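Local coordinates for protein putative nudix hydrolase family member (Chromobacterium violaceum, PDB 3F13) that probably acts as a magnesium-dependent Nudix hydrolase, although its substrate is not established, at residues A19-E24 and Q54-E59; V29-T32 and R38-L41; Y73-I78 and H84-C89; A128-R131 and A136-E139. All blocks are in the same frame, centred on the assembly; numbering follows the deposited sequence.

Contact 1: A19-E24 and Q54-E59; sequences ATAIIE and QALIRE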
loop_
_atom_site.group_PDB
_atom_site.type_symbol
_atom_site.label_atom_id
_atom_site.label_comp_id
_atom_site.label_asym_id
_atom_site.label_seq_id
_atom_site.Cartn_x
_atom_site.Cartn_y
_atom_site.Cartn_z
ATOM N N ALA B 19 6.909 -10.244 6.121
ATOM C CA ALA B 19 5.888 -9.168 6.155
ATOM C C ALA B 19 4.714 -9.674 6.982
ATOM O O ALA B 19 4.399 -10.861 6.927
ATOM C CB ALA B 19 5.397 -8.783 4.739
ATOM N N THR B 20 4.041 -8.799 7.727
ATOM C CA THR B 20 2.917 -9.253 8.527
ATOM C C THR B 20 1.813 -8.233 8.321
ATOM O O THR B 20 2.139 -7.028 8.304
ATOM C CB THR B 20 3.322 -9.290 10.009
ATOM O OG1 THR B 20 4.274 -10.357 10.185
ATOM C CG2 THR B 20 2.101 -9.501 10.932
ATOM N N ALA B 21 0.564 -8.687 8.126
ATOM C CA ALA B 21 -0.597 -7.770 7.884
ATOM C C ALA B 21 -1.526 -7.672 9.059
ATOM O O ALA B 21 -1.895 -8.690 9.666
ATOM C CB ALA B 21 -1.433 -8.250 6.680
ATOM N N ILE B 22 -1.947 -6.454 9.336
ATOM C CA ILE B 22 -3.049 -6.218 10.241
ATOM C C ILE B 22 -4.194 -5.794 9.364
ATOM O O ILE B 22 -4.130 -4.724 8.754
ATOM C CB ILE B 22 -2.764 -5.061 11.197
ATOM C CG1 ILE B 22 -1.702 -5.455 12.239
ATOM C CG2 ILE B 22 -4.104 -4.622 11.853
ATOM C CD1 ILE B 22 -0.657 -6.378 11.763
ATOM N N ILE B 23 -5.220 -6.654 9.249
ATOM C CA ILE B 23 -6.387 -6.376 8.427
ATOM C C ILE B 23 -7.621 -6.313 9.310
ATOM O O ILE B 23 -8.033 -7.336 9.862
ATOM C CB ILE B 23 -6.605 -7.486 7.398
ATOM C CG1 ILE B 23 -5.446 -7.492 6.416
ATOM C CG2 ILE B 23 -7.918 -7.272 6.625
ATOM C CD1 ILE B 23 -5.367 -8.819 5.614
ATOM N N GLU B 24 -8.215 -5.133 9.424
ATOM C CA GLU B 24 -9.378 -4.978 10.299
ATOM C C GLU B 24 -10.657 -5.285 9.515
ATOM O O GLU B 24 -11.007 -4.599 8.547
ATOM C CB GLU B 24 -9.416 -3.569 10.908
ATOM C CG GLU B 24 -8.283 -3.296 11.856
ATOM C CD GLU B 24 -8.743 -2.716 13.199
ATOM O OE1 GLU B 24 -9.949 -2.829 13.519
ATOM O OE2 GLU B 24 -7.904 -2.149 13.936
ATOM N N GLN B 54 6.117 -6.072 -1.141
ATOM C CA GLN B 54 5.711 -6.923 -2.267
ATOM C C GLN B 54 5.277 -8.292 -1.760
ATOM O O GLN B 54 4.266 -8.860 -2.182
ATOM C CB GLN B 54 6.875 -7.146 -3.229
ATOM C CG GLN B 54 7.158 -5.973 -4.105
ATOM C CD GLN B 54 8.373 -6.220 -4.988
ATOM O OE1 GLN B 54 9.505 -5.996 -4.574
ATOM N NE2 GLN B 54 8.132 -6.687 -6.212
ATOM N N ALA B 55 6.082 -8.840 -0.884
ATOM C CA ALA B 55 5.775 -10.124 -0.331
ATOM C C ALA B 55 4.427 -10.070 0.412
ATOM O O ALA B 55 3.643 -11.011 0.377
ATOM C CB ALA B 55 6.907 -10.542 0.581
ATOM N N LEU B 56 4.138 -8.953 1.085
ATOM C CA LEU B 56 2.883 -8.891 1.847
ATOM C C LEU B 56 1.666 -9.099 0.912
ATOM O O LEU B 56 0.759 -9.889 1.200
ATOM C CB LEU B 56 2.756 -7.561 2.593
ATOM C CG LEU B 56 1.647 -7.781 3.684
ATOM C CD1 LEU B 56 1.914 -9.154 4.354
ATOM C CD2 LEU B 56 1.521 -6.768 4.752
ATOM N N ILE B 57 1.640 -8.366 -0.192
ATOM C CA ILE B 57 0.520 -8.493 -1.125
ATOM C C ILE B 57 0.370 -9.920 -1.674
ATOM O O ILE B 57 -0.720 -10.484 -1.723
ATOM C CB ILE B 57 0.631 -7.461 -2.267
ATOM C CG1 ILE B 57 0.620 -6.049 -1.691
ATOM C CG2 ILE B 57 -0.526 -7.644 -3.217
ATOM C CD1 ILE B 57 1.139 -4.987 -2.706
ATOM N N ARG B 58 1.489 -10.502 -2.061
ATOM C CA ARG B 58 1.496 -11.861 -2.576
ATOM C C ARG B 58 0.956 -12.830 -1.523
ATOM O O ARG B 58 0.052 -13.636 -1.778
ATOM C CB ARG B 58 2.923 -12.235 -2.975
ATOM C CG ARG B 58 3.171 -13.739 -3.224
ATOM C CD ARG B 58 4.611 -13.992 -3.702
ATOM N NE ARG B 58 5.654 -13.608 -2.735
ATOM C CZ ARG B 58 5.936 -14.304 -1.639
ATOM N NH1 ARG B 58 5.242 -15.411 -1.366
ATOM N NH2 ARG B 58 6.889 -13.892 -0.801
ATOM N N GLU B 59 1.483 -12.744 -0.312
ATOM C CA GLU B 59 1.121 -13.726 0.710
ATOM C C GLU B 59 -0.311 -13.604 1.222
ATOM O O GLU B 59 -0.981 -14.620 1.494
ATOM C CB GLU B 59 2.146 -13.680 1.836
ATOM C CG GLU B 59 3.522 -14.141 1.360
ATOM C CD GLU B 59 3.887 -15.562 1.806
ATOM O OE1 GLU B 59 2.976 -16.309 2.245
ATOM O OE2 GLU B 59 5.101 -15.921 1.721
#

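Contact 2: V29-T32 and R38-L41; sequences VLVT and RYNL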
loop_
_atom_site.group_PDB
_atom_site.type_symbol
_atom_site.label_atom_id
_atom_site.label_comp_id
_atom_site.label_asym_id
_atom_site.label_seq_id
_atom_site.Cartn_x
_atom_site.Cartn_y
_atom_site.Cartn_z
ATOM N N VAL B 29 -9.562 -8.008 13.972
ATOM C CA VAL B 29 -8.372 -8.235 13.133
ATOM C C VAL B 29 -8.290 -9.691 12.662
ATOM O O VAL B 29 -8.398 -10.642 13.460
ATOM C CB VAL B 29 -7.088 -7.882 13.912
ATOM C CG1 VAL B 29 -5.816 -8.363 13.139
ATOM C CG2 VAL B 29 -7.023 -6.405 14.175
ATOM N N LEU B 30 -8.076 -9.866 11.366
ATOM C CA LEU B 30 -7.944 -11.171 10.749
ATOM C C LEU B 30 -6.708 -11.956 11.215
ATOM O O LEU B 30 -5.600 -11.422 11.230
ATOM C CB LEU B 30 -7.872 -10.968 9.238
ATOM C CG LEU B 30 -7.917 -12.233 8.385
ATOM C CD1 LEU B 30 -9.200 -13.002 8.685
ATOM C CD2 LEU B 30 -7.796 -11.863 6.914
ATOM N N VAL B 31 -6.921 -13.206 11.636
ATOM C CA VAL B 31 -5.819 -14.136 11.914
ATOM C C VAL B 31 -6.117 -15.454 11.232
ATOM O O VAL B 31 -7.289 -15.762 10.944
ATOM C CB VAL B 31 -5.620 -14.397 13.418
ATOM C CG1 VAL B 31 -5.193 -13.105 14.152
ATOM C CG2 VAL B 31 -6.888 -14.941 14.029
ATOM N N THR B 32 -5.061 -16.209 10.965
ATOM C CA THR B 32 -5.164 -17.435 10.198
ATOM C C THR B 32 -4.393 -18.546 10.898
ATOM O O THR B 32 -3.415 -18.286 11.603
ATOM C CB THR B 32 -4.584 -17.254 8.795
ATOM O OG1 THR B 32 -3.170 -17.022 8.866
ATOM C CG2 THR B 32 -5.251 -16.058 8.091
ATOM N N ARG B 38 -2.094 -23.049 16.032
ATOM C CA ARG B 38 -2.204 -21.697 16.575
ATOM C C ARG B 38 -2.546 -20.645 15.523
ATOM O O ARG B 38 -2.092 -20.698 14.388
ATOM C CB ARG B 38 -0.916 -21.281 17.292
ATOM C CG ARG B 38 -0.658 -22.060 18.577
ATOM C CD ARG B 38 0.172 -21.271 19.589
ATOM N NE ARG B 38 -0.038 -21.818 20.926
ATOM C CZ ARG B 38 0.521 -22.952 21.354
ATOM N NH1 ARG B 38 1.333 -23.624 20.553
ATOM N NH2 ARG B 38 0.275 -23.407 22.579
ATOM N N TYR B 39 -3.344 -19.670 15.911
ATOM C CA TYR B 39 -3.610 -18.555 15.009
ATOM C C TYR B 39 -2.459 -17.557 15.005
ATOM O O TYR B 39 -1.799 -17.350 16.004
ATOM C CB TYR B 39 -4.917 -17.856 15.398
ATOM C CG TYR B 39 -6.183 -18.616 15.009
ATOM C CD1 TYR B 39 -6.750 -18.485 13.749
ATOM C CD2 TYR B 39 -6.815 -19.456 15.920
ATOM C CE1 TYR B 39 -7.908 -19.169 13.396
ATOM C CE2 TYR B 39 -7.960 -20.141 15.577
ATOM C CZ TYR B 39 -8.499 -20.005 14.318
ATOM O OH TYR B 39 -9.652 -20.695 13.978
ATOM N N ASN B 40 -2.254 -16.909 13.865
ATOM C CA ASN B 40 -1.253 -15.889 13.740
ATOM C C ASN B 40 -1.737 -14.845 12.757
ATOM O O ASN B 40 -2.649 -15.102 11.937
ATOM C CB ASN B 40 0.036 -16.486 13.222
ATOM C CG ASN B 40 1.262 -15.742 13.705
ATOM O OD1 ASN B 40 1.192 -14.618 14.243
ATOM N ND2 ASN B 40 2.424 -16.368 13.501
ATOM N N LEU B 41 -1.142 -13.664 12.830
ATOM C CA LEU B 41 -1.401 -12.665 11.784
ATOM C C LEU B 41 -0.922 -13.160 10.411
ATOM O O LEU B 41 0.108 -13.793 10.299
ATOM C CB LEU B 41 -0.665 -11.396 12.123
ATOM C CG LEU B 41 -1.215 -10.653 13.325
ATOM C CD1 LEU B 41 -0.163 -9.595 13.595
ATOM C CD2 LEU B 41 -2.609 -10.008 13.118
#

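Contact 3: Y73-I78 and H84-C89; sequences YLFDHI and HKVYLC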
loop_
_atom_site.group_PDB
_atom_site.type_symbol
_atom_site.label_atom_id
_atom_site.label_comp_id
_atom_site.label_asym_id
_atom_site.label_seq_id
_atom_site.Cartn_x
_atom_site.Cartn_y
_atom_site.Cartn_z
ATOM N N TYR B 73 2.623 1.130 6.207
ATOM C CA TYR B 73 3.700 0.596 7.058
ATOM C C TYR B 73 3.592 1.159 8.481
ATOM O O TYR B 73 3.569 2.378 8.675
ATOM C CB TYR B 73 5.095 0.887 6.448
ATOM C CG TYR B 73 6.240 0.688 7.422
ATOM C CD1 TYR B 73 6.617 -0.593 7.832
ATOM C CD2 TYR B 73 6.871 1.779 8.017
ATOM C CE1 TYR B 73 7.641 -0.780 8.774
ATOM C CE2 TYR B 73 7.914 1.608 8.943
ATOM C CZ TYR B 73 8.277 0.308 9.315
ATOM O OH TYR B 73 9.296 0.094 10.215
ATOM N N LEU B 74 3.496 0.273 9.488
ATOM C CA LEU B 74 3.370 0.715 10.880
ATOM C C LEU B 74 4.708 0.666 11.629
ATOM O O LEU B 74 5.137 1.674 12.226
ATOM C CB LEU B 74 2.347 -0.159 11.614
ATOM C CG LEU B 74 1.018 -0.317 10.882
ATOM C CD1 LEU B 74 0.090 -1.350 11.566
ATOM C CD2 LEU B 74 0.371 1.091 10.782
ATOM N N PHE B 75 5.379 -0.488 11.616
ATOM C CA PHE B 75 6.630 -0.617 12.381
ATOM C C PHE B 75 7.315 -1.936 12.078
ATOM O O PHE B 75 6.720 -2.822 11.405
ATOM C CB PHE B 75 6.359 -0.542 13.901
ATOM C CG PHE B 75 5.234 -1.464 14.390
ATOM C CD1 PHE B 75 5.487 -2.802 14.682
ATOM C CD2 PHE B 75 3.947 -0.981 14.579
ATOM C CE1 PHE B 75 4.447 -3.669 15.144
ATOM C CE2 PHE B 75 2.904 -1.821 15.038
ATOM C CZ PHE B 75 3.169 -3.188 15.291
ATOM N N ASP B 76 8.532 -2.070 12.612
ATOM C CA ASP B 76 9.302 -3.301 12.488
ATOM C C ASP B 76 9.112 -4.068 13.795
ATOM O O ASP B 76 8.967 -3.459 14.859
ATOM C CB ASP B 76 10.793 -3.007 12.310
ATOM C CG ASP B 76 11.079 -2.074 11.147
ATOM O OD1 ASP B 76 10.472 -2.240 10.058
ATOM O OD2 ASP B 76 11.898 -1.139 11.335
ATOM N N HIS B 77 9.122 -5.397 13.731
ATOM C CA HIS B 77 9.054 -6.204 14.923
ATOM C C HIS B 77 10.118 -7.286 14.748
ATOM O O HIS B 77 9.998 -8.110 13.841
ATOM C CB HIS B 77 7.691 -6.872 15.020
ATOM C CG HIS B 77 7.551 -7.773 16.203
ATOM N ND1 HIS B 77 7.212 -7.305 17.451
ATOM C CD2 HIS B 77 7.708 -9.110 16.330
ATOM C CE1 HIS B 77 7.164 -8.317 18.300
ATOM N NE2 HIS B 77 7.467 -9.423 17.646
ATOM N N ILE B 78 11.170 -7.278 15.567
ATOM C CA ILE B 78 12.171 -8.344 15.429
ATOM C C ILE B 78 12.025 -9.421 16.515
ATOM O O ILE B 78 11.694 -9.150 17.660
ATOM C CB ILE B 78 13.642 -7.834 15.388
ATOM C CG1 ILE B 78 14.040 -7.260 16.747
ATOM C CG2 ILE B 78 13.809 -6.782 14.260
ATOM C CD1 ILE B 78 15.515 -7.023 16.929
ATOM N N HIS B 84 10.253 -8.592 11.089
ATOM C CA HIS B 84 8.980 -8.343 10.442
ATOM C C HIS B 84 8.863 -6.874 10.097
ATOM O O HIS B 84 9.295 -6.027 10.886
ATOM C CB HIS B 84 7.801 -8.626 11.397
ATOM C CG HIS B 84 7.654 -10.069 11.778
ATOM N ND1 HIS B 84 6.654 -10.880 11.283
ATOM C CD2 HIS B 84 8.379 -10.839 12.622
ATOM C CE1 HIS B 84 6.761 -12.086 11.818
ATOM N NE2 HIS B 84 7.793 -12.083 12.644
ATOM N N LYS B 85 8.321 -6.565 8.926
ATOM C CA LYS B 85 7.652 -5.250 8.775
ATOM C C LYS B 85 6.159 -5.478 8.914
ATOM O O LYS B 85 5.591 -6.400 8.310
ATOM C CB LYS B 85 7.965 -4.566 7.452
ATOM C CG LYS B 85 9.342 -3.895 7.437
ATOM C CD LYS B 85 9.623 -3.152 6.167
ATOM C CE LYS B 85 10.988 -2.497 6.278
ATOM N NZ LYS B 85 11.069 -1.512 7.409
ATOM N N VAL B 86 5.503 -4.603 9.675
ATOM C CA VAL B 86 4.087 -4.768 9.949
ATOM C C VAL B 86 3.291 -3.672 9.250
ATOM O O VAL B 86 3.662 -2.510 9.379
ATOM C CB VAL B 86 3.849 -4.652 11.481
ATOM C CG1 VAL B 86 2.348 -4.828 11.841
ATOM C CG2 VAL B 86 4.678 -5.725 12.188
ATOM N N TYR B 87 2.208 -4.034 8.551
ATOM C CA TYR B 87 1.413 -3.085 7.747
ATOM C C TYR B 87 -0.082 -3.215 8.023
ATOM O O TYR B 87 -0.613 -4.342 8.093
ATOM C CB TYR B 87 1.536 -3.378 6.242
ATOM C CG TYR B 87 2.955 -3.513 5.728
ATOM C CD1 TYR B 87 3.568 -2.452 5.054
ATOM C CD2 TYR B 87 3.688 -4.689 5.920
ATOM C CE1 TYR B 87 4.851 -2.537 4.573
ATOM C CE2 TYR B 87 5.010 -4.793 5.407
ATOM C CZ TYR B 87 5.587 -3.685 4.771
ATOM O OH TYR B 87 6.880 -3.762 4.246
ATOM N N LEU B 88 -0.777 -2.092 8.074
ATOM C CA LEU B 88 -2.241 -2.080 8.171
ATOM C C LEU B 88 -2.702 -2.114 6.722
ATOM O O LEU B 88 -2.272 -1.270 5.925
ATOM C CB LEU B 88 -2.721 -0.770 8.795
ATOM C CG LEU B 88 -4.255 -0.603 8.863
ATOM C CD1 LEU B 88 -4.904 -1.593 9.819
ATOM C CD2 LEU B 88 -4.639 0.824 9.286
ATOM N N CYS B 89 -3.501 -3.105 6.360
ATOM C CA CYS B 89 -3.940 -3.263 4.962
ATOM C C CYS B 89 -5.452 -3.187 4.778
ATOM O O CYS B 89 -6.198 -3.689 5.603
ATOM C CB CYS B 89 -3.488 -4.614 4.429
ATOM S SG CYS B 89 -1.731 -4.990 4.683
#

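Contact 4: A128-R131 and A136-E139; sequences ARLR and AKGE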
loop_
_atom_site.group_PDB
_atom_site.type_symbol
_atom_site.label_atom_id
_atom_site.label_comp_id
_atom_site.label_asym_id
_atom_site.label_seq_id
_atom_site.Cartn_x
_atom_site.Cartn_y
_atom_site.Cartn_z
ATOM N N ALA B 128 -2.227 -1.947 18.908
ATOM C CA ALA B 128 -3.262 -1.356 19.768
ATOM C C ALA B 128 -2.819 -0.007 20.338
ATOM O O ALA B 128 -3.617 0.934 20.378
ATOM C CB ALA B 128 -3.610 -2.306 20.885
ATOM N N ARG B 129 -1.565 0.100 20.775
ATOM C CA ARG B 129 -1.016 1.384 21.252
ATOM C C ARG B 129 -1.024 2.408 20.115
ATOM O O ARG B 129 -1.510 3.526 20.274
ATOM C CB ARG B 129 0.432 1.240 21.750
ATOM C CG ARG B 129 0.617 0.991 23.237
ATOM C CD ARG B 129 2.123 0.884 23.613
ATOM N NE ARG B 129 2.588 -0.497 23.480
ATOM C CZ ARG B 129 3.656 -0.886 22.787
ATOM N NH1 ARG B 129 4.422 0.009 22.160
ATOM N NH2 ARG B 129 3.966 -2.187 22.734
ATOM N N LEU B 130 -0.464 2.025 18.973
ATOM C CA LEU B 130 -0.299 2.962 17.850
ATOM C C LEU B 130 -1.639 3.540 17.400
ATOM O O LEU B 130 -1.750 4.712 17.072
ATOM C CB LEU B 130 0.368 2.249 16.668
ATOM C CG LEU B 130 0.877 3.126 15.517
ATOM C CD1 LEU B 130 1.790 4.221 16.035
ATOM C CD2 LEU B 130 1.629 2.242 14.526
ATOM N N ARG B 131 -2.643 2.683 17.348
ATOM C CA ARG B 131 -3.998 3.076 16.945
ATOM C C ARG B 131 -4.503 4.309 17.734
ATOM O O ARG B 131 -5.289 5.108 17.205
ATOM C CB ARG B 131 -4.918 1.869 17.172
ATOM C CG ARG B 131 -6.229 1.788 16.416
ATOM C CD ARG B 131 -6.958 0.534 16.999
ATOM N NE ARG B 131 -8.154 0.069 16.298
ATOM C CZ ARG B 131 -9.338 0.677 16.348
ATOM N NH1 ARG B 131 -9.468 1.819 17.017
ATOM N NH2 ARG B 131 -10.383 0.163 15.691
ATOM N N ALA B 136 1.568 11.705 13.478
ATOM C CA ALA B 136 1.161 11.702 12.058
ATOM C C ALA B 136 0.849 10.273 11.645
ATOM O O ALA B 136 -0.110 10.022 10.898
ATOM C CB ALA B 136 2.235 12.284 11.187
ATOM N N LYS B 137 1.628 9.319 12.148
ATOM C CA LYS B 137 1.340 7.925 11.819
ATOM C C LYS B 137 0.010 7.420 12.403
ATOM O O LYS B 137 -0.786 6.800 11.707
ATOM C CB LYS B 137 2.495 7.019 12.207
ATOM C CG LYS B 137 2.232 5.550 11.991
ATOM C CD LYS B 137 3.508 4.790 12.185
ATOM C CE LYS B 137 4.326 4.743 10.917
ATOM N NZ LYS B 137 5.590 4.014 11.215
ATOM N N GLY B 138 -0.215 7.687 13.680
ATOM C CA GLY B 138 -1.484 7.354 14.329
ATOM C C GLY B 138 -2.640 7.960 13.565
ATOM O O GLY B 138 -3.656 7.284 13.370
ATOM N N GLU B 139 -2.486 9.216 13.101
ATOM C CA GLU B 139 -3.555 9.895 12.359
ATOM C C GLU B 139 -3.840 9.220 11.020
ATOM O O GLU B 139 -5.000 9.046 10.643
ATOM C CB GLU B 139 -3.235 11.377 12.119
ATOM C CG GLU B 139 -3.341 12.239 13.371
ATOM C CD GLU B 139 -3.222 13.718 13.039
ATOM O OE1 GLU B 139 -4.252 14.300 12.608
ATOM O OE2 GLU B 139 -2.101 14.283 13.168
#

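Contact 1: A19-E24 and Q54-E59
Ala19 and Ala21 of strand 19-22 pack against Leu56 of helix 54-59, whose axis passes 7.7 Å from that of the strand. The N-to-C directions of the two segments diverge by 61°, so the helix runs aslant across the sheet, and the backbones come nearest where Ala19 CA lies 5.3 Å from Leu56 CA. No hydrogen bond links them; the contact is made by three small or branched apolar side chains. Both alanines direct their methyl groups at the helix. Leu56 has CG anti to its backbone N (chi1 -163°), which carries its fork toward the strand and lets its two methyl groups divide the alanines between them. CD1 goes to the Ala19 methyl, with Leu56 CD1 and Ala19 CB 3.5 Å apart, and the root of the same side chain is also close, Leu56 CB standing 3.6 Å from Ala19 CB. The other branch reaches farther along the strand: Leu56 CD2 lies 3.8 Å from Ala21 CB and 3.6 Å from the backbone O of Thr20. The Thr20 side chain leaves from the other side of the strand, where His84 lies. Tyr87 and Cys89 of strand 82-90 extend the apolar surroundings of Leu56. Arg58 forms salt bridges to Glu50 and, with weak hydrogen-bond geometry, to Glu59. Residues 44-65 match the Nudix box, and the helix laid on the mixed sheet is that of its loop-helix-loop element, which in relatives carries the metal-binding glutamates.

Contact 2: V29-T32 and R38-L41
Val31 and Tyr39 meet beside a single antiparallel bridge of the Nudix fold, between strand 28-33 and the loop that precedes strand 43-45. From the Val31 backbone, CB lies 3.4 Å from Asn40 O. The two methyl groups then part: Val31 CG1 lies 3.9 Å from Asn40 O and more loosely against Leu41 CD2, whereas CG2 goes to the tyrosine, with Val31 CG2 3.6 Å from Tyr39 CD1 and 3.8 Å from Tyr39 CB. Because CG2 sits between the backbone N and the carbonyl carbon (chi1 of CG1 -64°), it projects at the root of the aromatic side chain, which crosses the valine at about a right angle. Val107 of strand 103-107 packs on Val31, and Arg103 and Ala105 also pack on Tyr39. Farther along, Leu41 sends CD2 back to the strand, 3.6 Å from Val29 CG1, with Ile123 and Leu124 of helix 118-132 packing on the same leucine. The bridge itself is the hydrogen-bonded pair Thr32 with Asn40. Its return bond, from Asn40 N to Thr32 O, is 2.9 Å long; in the other, Thr32 N donates to Asn40 O over 2.8 Å at 170°.

Contact 3: Y73-I78 and H84-C89
Tyr73 turns the edge of its ring toward the face of Tyr87 in an offset edge-to-face pair, the planes at 65° and the centroids 6.0 Å apart. On the same side of the sheet, Asp76 and Lys85 run side by side and point the same way. The lysine chain is extended as far as CE and bends at its last torsion (chi4 -61°), bringing NZ to Asp76 OD1 at 2.8 Å in a salt bridge on the syn side of the carboxylate. Tyr73 OH donates to the same oxygen, Asp76 OD1, over 2.6 Å, from well above the carboxylate plane. Two donors thus grip one oxygen, which would be expected to stabilise the charged aspartate. The strands form an antiparallel beta hairpin interrupted by a classic bulge: Leu74 and Phe75 both face Val86, whose O accepts a 2.8 Å bond from Leu74 N and a weak one from Phe75 N. Val86 N returns a bond to Phe75 O. On the sheet face carrying Phe75, Val86, His77 and His84, the Phe75 ring lies under the valine, with Val86 CB 4.1 Å from the ring centroid in a CH-pi contact and Val86 CG2 3.6 Å from Phe75 CE1. Toward the turn the histidines lie alongside one another, the edge of His77 directed at the face of His84, planes at 68°. Each is fixed by an outside partner, His77 NE2 by Glu119 and His84 ND1 by Thr20. Reciprocal backbone bonds join the two histidines, and at the opposite end Tyr73 N is hydrogen-bonded to Ser70 of the second subunit.

Contact 4: A128-R131 and A136-E139
Leu130 meets Lys137 and Gly138 where helix 118-132 gives way to helix 136-157. The side-chain contact is between aliphatic carbons: Leu130 CD2 lies 3.9 Å from Lys137 CD, the methyl group touching the middle of the lysine chain well short of its ammonium group. Beside it the backbones approach each other, with Leu130 O 3.8 Å from Gly138 CA; glycine has no side chain here, and its bare CA lies against the carbonyl oxygen. No hydrogen bond crosses between the two segments. With chi1 at -168° the leucine's CG lies beside its own carbonyl carbon, which brings the branched end toward the second helix. Lys137 also starts out extended, then bends at its third torsion (chi3 -86°), between CG and CD, and its NZ ends at Leu74 O, to which it is hydrogen-bonded. The two helices follow each other through a short connection and turn sharply at it, packing on strand 70-78 of the Nudix fold. From that strand Leu74 and Phe75 press on Leu130 and Tyr73 packs on Lys137, while Leu141 of the second helix lies against the same leucine. Farther out, Gly138 N is bonded to Thr135 OG1 near the start of helix 136-157, and Arg131 NE forms a salt bridge with Glu24 of the central sheet. Beyond the lysine lies the second subunit, whose Leu147 packs on Lys137.

How the contacts relate
Strand 16-25 ties the first three contacts together. Contacts 1 and 2 have centres 12 Å apart and join through Ile23 O, 2.9 Å from Leu30 N; contact 2 is nested within the chain loop closed by contact 1. Contact 3, centred 9 Å from contact 1, shares the sheet by a parallel pairing in which Ile22 N lies 2.8 Å from Tyr87 O. Contact 4 rests on contact 3, the centres 12 Å apart, and reaches contact 1, centred 18 Å away, through Glu24 OE2 and Arg131 NE at 3.2 Å. Contact 1 includes the Nudix-box helix, the probable neighbourhood of the metal site; contacts 1, 3 and 4 also reach the second subunit.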